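Local coordinates for cyclic di-GMP receptor atypical PilZ domain-containing protein (Xanthomonas campestris pv. campestris, PDB 3RQA) that is of unknown function but belongs to the atypical PilZ, cyclic di-GMP receptor family and self-assembles into tetramers through a helical bundle, at residues C[70-73]-C[74-77]; C[90-93]-C[94-98]. All coordinates share one frame; numbering follows the deposited sequence.

Contact 1. Residues C[70-73]-C[74-77]; sequences LPLL and VQRM
Leu70 lays its CD1 methyl on the isopropyl group of Val74, 3.4 Å from CG1, the two side chains crossing at about a right angle. That spacing is closer than ordinary van der Waals contact, so the packing is tight here. The other methyl of Leu70, CD2, lies 3.6 Å from CG of Gln75, and the Pro71 ring brings CG to 3.7 Å from Val74 CG2, Val74 being branched at CB and so able to serve both neighbours. One turn on, Leu73 CD1 approaches Met77 SD at 3.2 Å, the near-extended chi2 of Met77 (170°) carrying its sulfur there.

These contacts gather at the start of helix 73-95, where Leu72 occupies the N-cap position. Its carbonyl begins the helical bonding: Arg76 N donates to Leu72 O at 3.2 Å, with a weaker bond from Gln75 N to the same oxygen, while Met77 N reaches Leu73 O at 161°. The exposed side chain of Leu72 crosses that of Arg76 at a slant, its CG 3.6 Å from Arg76 NE and its CD1 above one face of the guanidinium, displaced toward the rim. Arg76 folds back at chi2 (71°), and beyond this apolar neighbour its NH2 forms a salt bridge with Asp57 of the second subunit. Leu70 and Val74 pack on Leu73 and Met77 of the third subunit, respectively, carrying the apolar side into the parallel four-helix bundle.

Contact 2. Residues C[90-93]-C[94-98]; sequences RLVR and QSDTR
Val92 meets Asp96 at the closing turn of helix 73-95, with its CG1 methyl 3.4 Å from Asp96 OD1 and its carbonyl oxygen taking the Asp96 N-H at 3.0 Å (N-H...O angle 146°). Val92 O also receives a weak bond from Ser95 N. Two residues earlier, Gln94 N is divided between Leu91 O at 2.9 Å and a weaker bond to Arg90 O, as the helix gives way to loop.

Val92 is the buried residue here, its compact branched side chain also packing on Leu87 of the third subunit. The opposite extreme is Arg98, exposed and beyond the helix end, whose long chain bends at chi2 (94°) to bring its guanidinium back. NH2 and NH1 both approach Arg93 O, at 2.8 and 2.9 Å, through weak bonds from the guanidinium edge.

Polar side chains at the helix end serve the tetramer: Asp96 OD1 forms a salt bridge with Arg90 of the third subunit, and Gln94 NE2 donates to Val92 O of the second. Arg98, by contrast, places positive charge at the carbonyl end of the helix, where it probably offsets the partial negative charge of the last carbonyls.

How the contacts relate
Contacts 1 and 2 lie at the two ends of one helix, 73-95, in series along the chain: residues 70-77 lead into its first turn, and residues 90-98 span its last turn and the loop beyond. Their centres are 31 Å apart and their nearest atoms about 17 Å, so they do not touch each other. Contact 1 is the more remote from the rest of the chain, 33 Å from its centre against 18 Å for contact 2, which leads on to the first barrel strand after the helix, 101-107. Since both reach the second and third subunits, the helix is engaged with its neighbours near each end, consistent with its role in the parallel four-helix bundle that joins the PilZ domains.

Contact 1. Residues C[70-73]-C[74-77]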
ATOM      1  N   LEU C  70     -25.189  -0.584 -11.622  1.00 93.71           N
ATOM      2  CA  LEU C  70     -23.886  -1.237 -11.521  1.00 90.97           C
ATOM      3  C   LEU C  70     -24.029  -2.698 -11.091  1.00 88.00           C
ATOM      4  O   LEU C  70     -24.899  -3.029 -10.286  1.00 88.69           O
ATOM      5  CB  LEU C  70     -23.022  -0.502 -10.499  1.00 91.92           C
ATOM      6  CG  LEU C  70     -21.630  -1.083 -10.280  1.00 93.06           C
ATOM      7  CD1 LEU C  70     -20.654  -0.430 -11.247  1.00 93.63           C
ATOM      8  CD2 LEU C  70     -21.203  -0.852  -8.842  1.00 93.74           C
ATOM      9  N   PRO C  71     -23.174  -3.591 -11.623  1.00 84.51           N
ATOM     10  CA  PRO C  71     -23.238  -5.011 -11.263  1.00 80.98           C
ATOM     11  C   PRO C  71     -22.871  -5.248  -9.801  1.00 77.48           C
ATOM     12  O   PRO C  71     -23.331  -4.526  -8.917  1.00 77.39           O
ATOM     13  CB  PRO C  71     -22.248  -5.655 -12.231  1.00 81.71           C
ATOM     14  CG  PRO C  71     -21.251  -4.571 -12.455  1.00 82.36           C
ATOM     15  CD  PRO C  71     -22.125  -3.359 -12.630  1.00 83.23           C
ATOM     16  N   LEU C  72     -22.054  -6.262  -9.542  1.00 73.36           N
ATOM     17  CA  LEU C  72     -21.635  -6.553  -8.174  1.00 69.18           C
ATOM     18  C   LEU C  72     -20.125  -6.770  -8.116  1.00 66.07           C
ATOM     19  O   LEU C  72     -19.505  -6.607  -7.064  1.00 64.10           O
ATOM     20  CB  LEU C  72     -22.358  -7.794  -7.637  1.00 69.54           C
ATOM     21  CG  LEU C  72     -22.155  -8.081  -6.143  1.00 70.37           C
ATOM     22  CD1 LEU C  72     -22.735  -6.936  -5.325  1.00 70.48           C
ATOM     23  CD2 LEU C  72     -22.821  -9.397  -5.758  1.00 69.68           C
ATOM     24  N   LEU C  73     -19.538  -7.138  -9.251  1.00 61.86           N
ATOM     25  CA  LEU C  73     -18.102  -7.357  -9.327  1.00 58.08           C
ATOM     26  C   LEU C  73     -17.417  -6.009  -9.086  1.00 55.30           C
ATOM     27  O   LEU C  73     -16.344  -5.938  -8.482  1.00 52.83           O
ATOM     28  CB  LEU C  73     -17.729  -7.908 -10.711  1.00 59.86           C
ATOM     29  CG  LEU C  73     -16.297  -8.362 -11.046  1.00 60.53           C
ATOM     30  CD1 LEU C  73     -15.354  -7.177 -11.057  1.00 60.96           C
ATOM     31  CD2 LEU C  73     -15.834  -9.400 -10.047  1.00 61.16           C
ATOM     32  N   VAL C  74     -18.052  -4.938  -9.554  1.00 51.55           N
ATOM     33  CA  VAL C  74     -17.499  -3.602  -9.389  1.00 48.64           C
ATOM     34  C   VAL C  74     -17.686  -3.075  -7.964  1.00 47.40           C
ATOM     35  O   VAL C  74     -16.874  -2.277  -7.487  1.00 47.29           O
ATOM     36  CB  VAL C  74     -18.126  -2.621 -10.403  1.00 48.18           C
ATOM     37  CG1 VAL C  74     -17.513  -1.231 -10.250  1.00 46.81           C
ATOM     38  CG2 VAL C  74     -17.887  -3.129 -11.807  1.00 47.34           C
ATOM     39  N   GLN C  75     -18.743  -3.518  -7.285  1.00 45.44           N
ATOM     40  CA  GLN C  75     -18.985  -3.092  -5.906  1.00 44.34           C
ATOM     41  C   GLN C  75     -17.866  -3.660  -5.037  1.00 41.54           C
ATOM     42  O   GLN C  75     -17.328  -2.967  -4.177  1.00 40.49           O
ATOM     43  CB  GLN C  75     -20.327  -3.614  -5.379  1.00 46.94           C
ATOM     44  CG  GLN C  75     -21.545  -3.257  -6.214  1.00 51.94           C
ATOM     45  CD  GLN C  75     -22.855  -3.698  -5.562  1.00 55.52           C
ATOM     46  OE1 GLN C  75     -23.899  -3.725  -6.211  1.00 57.54           O
ATOM     47  NE2 GLN C  75     -22.803  -4.035  -4.270  1.00 55.97           N
ATOM     48  N   ARG C  76     -17.528  -4.929  -5.262  1.00 39.28           N
ATOM     49  CA  ARG C  76     -16.459  -5.585  -4.508  1.00 38.25           C
ATOM     50  C   ARG C  76     -15.135  -4.869  -4.756  1.00 35.52           C
ATOM     51  O   ARG C  76     -14.390  -4.594  -3.818  1.00 33.72           O
ATOM     52  CB  ARG C  76     -16.321  -7.059  -4.910  1.00 40.93           C
ATOM     53  CG  ARG C  76     -17.206  -8.036  -4.128  1.00 46.93           C
ATOM     54  CD  ARG C  76     -18.675  -7.898  -4.484  1.00 52.76           C
ATOM     55  NE  ARG C  76     -19.478  -8.998  -3.946  1.00 57.60           N
ATOM     56  CZ  ARG C  76     -19.968  -9.051  -2.709  1.00 59.06           C
ATOM     57  NH1 ARG C  76     -19.750  -8.061  -1.858  1.00 59.10           N
ATOM     58  NH2 ARG C  76     -20.676 -10.102  -2.321  1.00 61.00           N
ATOM     59  N   MET C  77     -14.842  -4.577  -6.021  1.00 31.36           N
ATOM     60  CA  MET C  77     -13.617  -3.869  -6.372  1.00 30.15           C
ATOM     61  C   MET C  77     -13.565  -2.557  -5.574  1.00 27.21           C
ATOM     62  O   MET C  77     -12.555  -2.256  -4.926  1.00 26.14           O
ATOM     63  CB  MET C  77     -13.563  -3.620  -7.891  1.00 28.34           C
ATOM     64  CG  MET C  77     -13.197  -4.882  -8.692  1.00 31.47           C
ATOM     65  SD  MET C  77     -13.361  -4.784 -10.495  1.00 24.46           S
ATOM     66  CE  MET C  77     -12.118  -3.635 -10.878  1.00 30.65           C
TER

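Contact 2. Residues C[90-93]-C[94-98]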
ATOM      1  N   ARG C  90      -3.036   3.594   7.327  1.00 31.57           N
ATOM      2  CA  ARG C  90      -2.583   3.065   8.601  1.00 31.04           C
ATOM      3  C   ARG C  90      -1.062   2.906   8.561  1.00 31.56           C
ATOM      4  O   ARG C  90      -0.374   3.231   9.522  1.00 30.36           O
ATOM      5  CB  ARG C  90      -3.246   1.711   8.881  1.00 29.30           C
ATOM      6  CG  ARG C  90      -2.822   1.078  10.197  1.00 30.66           C
ATOM      7  CD  ARG C  90      -3.684  -0.117  10.530  1.00 26.56           C
ATOM      8  NE  ARG C  90      -5.099   0.246  10.526  1.00 29.95           N
ATOM      9  CZ  ARG C  90      -5.709   0.913  11.501  1.00 28.72           C
ATOM     10  NH1 ARG C  90      -6.997   1.203  11.405  1.00 29.54           N
ATOM     11  NH2 ARG C  90      -5.039   1.269  12.583  1.00 31.02           N
ATOM     12  N   LEU C  91      -0.546   2.421   7.436  1.00 31.07           N
ATOM     13  CA  LEU C  91       0.892   2.214   7.283  1.00 33.07           C
ATOM     14  C   LEU C  91       1.635   3.533   7.500  1.00 33.24           C
ATOM     15  O   LEU C  91       2.583   3.604   8.271  1.00 31.44           O
ATOM     16  CB  LEU C  91       1.215   1.695   5.879  1.00 32.72           C
ATOM     17  CG  LEU C  91       2.309   0.629   5.718  1.00 36.10           C
ATOM     18  CD1 LEU C  91       2.919   0.774   4.325  1.00 33.38           C
ATOM     19  CD2 LEU C  91       3.387   0.763   6.795  1.00 33.64           C
ATOM     20  N   VAL C  92       1.188   4.568   6.802  1.00 32.43           N
ATOM     21  CA  VAL C  92       1.796   5.882   6.892  1.00 34.47           C
ATOM     22  C   VAL C  92       1.839   6.435   8.314  1.00 35.96           C
ATOM     23  O   VAL C  92       2.859   6.985   8.733  1.00 34.82           O
ATOM     24  CB  VAL C  92       1.063   6.875   5.979  1.00 34.20           C
ATOM     25  CG1 VAL C  92       1.527   8.289   6.253  1.00 36.33           C
ATOM     26  CG2 VAL C  92       1.316   6.510   4.527  1.00 35.85           C
ATOM     27  N   ARG C  93       0.747   6.287   9.061  1.00 34.83           N
ATOM     28  CA  ARG C  93       0.724   6.796  10.424  1.00 35.99           C
ATOM     29  C   ARG C  93       1.795   6.113  11.268  1.00 36.83           C
ATOM     30  O   ARG C  93       2.277   6.682  12.235  1.00 36.06           O
ATOM     31  CB  ARG C  93      -0.658   6.597  11.060  1.00 35.27           C
ATOM     32  CG  ARG C  93      -1.744   7.489  10.485  1.00 33.78           C
ATOM     33  CD  ARG C  93      -3.108   7.122  11.059  1.00 38.62           C
ATOM     34  NE  ARG C  93      -4.206   7.701  10.292  1.00 38.99           N
ATOM     35  CZ  ARG C  93      -4.506   8.996  10.274  1.00 42.88           C
ATOM     36  NH1 ARG C  93      -5.527   9.435   9.540  1.00 43.34           N
ATOM     37  NH2 ARG C  93      -3.794   9.853  10.993  1.00 41.91           N
ATOM     38  N   GLN C  94       2.173   4.898  10.888  1.00 37.52           N
ATOM     39  CA  GLN C  94       3.199   4.154  11.610  1.00 39.95           C
ATOM     40  C   GLN C  94       4.570   4.837  11.600  1.00 42.14           C
ATOM     41  O   GLN C  94       5.256   4.884  12.622  1.00 43.21           O
ATOM     42  CB  GLN C  94       3.350   2.750  11.022  1.00 40.88           C
ATOM     43  CG  GLN C  94       2.620   1.657  11.778  1.00 41.20           C
ATOM     44  CD  GLN C  94       2.720   0.303  11.088  1.00 42.62           C
ATOM     45  OE1 GLN C  94       3.772  -0.063  10.559  1.00 44.19           O
ATOM     46  NE2 GLN C  94       1.627  -0.454  11.106  1.00 40.22           N
ATOM     47  N   SER C  95       4.963   5.377  10.454  1.00 42.06           N
ATOM     48  CA  SER C  95       6.274   6.000  10.341  1.00 44.59           C
ATOM     49  C   SER C  95       6.333   7.522  10.344  1.00 44.29           C
ATOM     50  O   SER C  95       7.127   8.108  11.077  1.00 46.82           O
ATOM     51  CB  SER C  95       6.963   5.491   9.080  1.00 43.47           C
ATOM     52  OG  SER C  95       6.173   5.785   7.942  1.00 45.24           O
ATOM     53  N   ASP C  96       5.508   8.164   9.527  1.00 42.97           N
ATOM     54  CA  ASP C  96       5.531   9.616   9.432  1.00 42.78           C
ATOM     55  C   ASP C  96       5.350  10.379  10.736  1.00 43.33           C
ATOM     56  O   ASP C  96       4.607   9.963  11.622  1.00 41.82           O
ATOM     57  CB  ASP C  96       4.495  10.104   8.416  1.00 41.95           C
ATOM     58  CG  ASP C  96       4.946   9.910   6.979  1.00 42.90           C
ATOM     59  OD1 ASP C  96       4.243  10.406   6.081  1.00 44.56           O
ATOM     60  OD2 ASP C  96       5.999   9.271   6.742  1.00 45.74           O
ATOM     61  N   THR C  97       6.060  11.501  10.836  1.00 43.64           N
ATOM     62  CA  THR C  97       5.986  12.377  11.998  1.00 43.28           C
ATOM     63  C   THR C  97       4.834  13.325  11.702  1.00 42.64           C
ATOM     64  O   THR C  97       4.825  13.982  10.661  1.00 42.10           O
ATOM     65  CB  THR C  97       7.277  13.207  12.165  1.00 44.67           C
ATOM     66  OG1 THR C  97       8.408  12.333  12.238  1.00 45.54           O
ATOM     67  CG2 THR C  97       7.209  14.044  13.438  1.00 43.71           C
ATOM     68  N   ARG C  98       3.864  13.393  12.604  1.00 40.44           N
ATOM     69  CA  ARG C  98       2.716  14.258  12.395  1.00 41.82           C
ATOM     70  C   ARG C  98       3.036  15.721  12.681  1.00 40.32           C
ATOM     71  O   ARG C  98       3.910  16.039  13.484  1.00 36.19           O
ATOM     72  CB  ARG C  98       1.545  13.842  13.291  1.00 44.94           C
ATOM     73  CG  ARG C  98       1.180  12.371  13.266  1.00 50.46           C
ATOM     74  CD  ARG C  98       1.875  11.615  14.392  1.00 54.86           C
ATOM     75  NE  ARG C  98       1.277  10.302  14.625  1.00 56.53           N
ATOM     76  CZ  ARG C  98       1.269   9.313  13.736  1.00 58.11           C
ATOM     77  NH1 ARG C  98       1.833   9.480  12.546  1.00 55.76           N
ATOM     78  NH2 ARG C  98       0.683   8.161  14.033  1.00 59.28           N
TER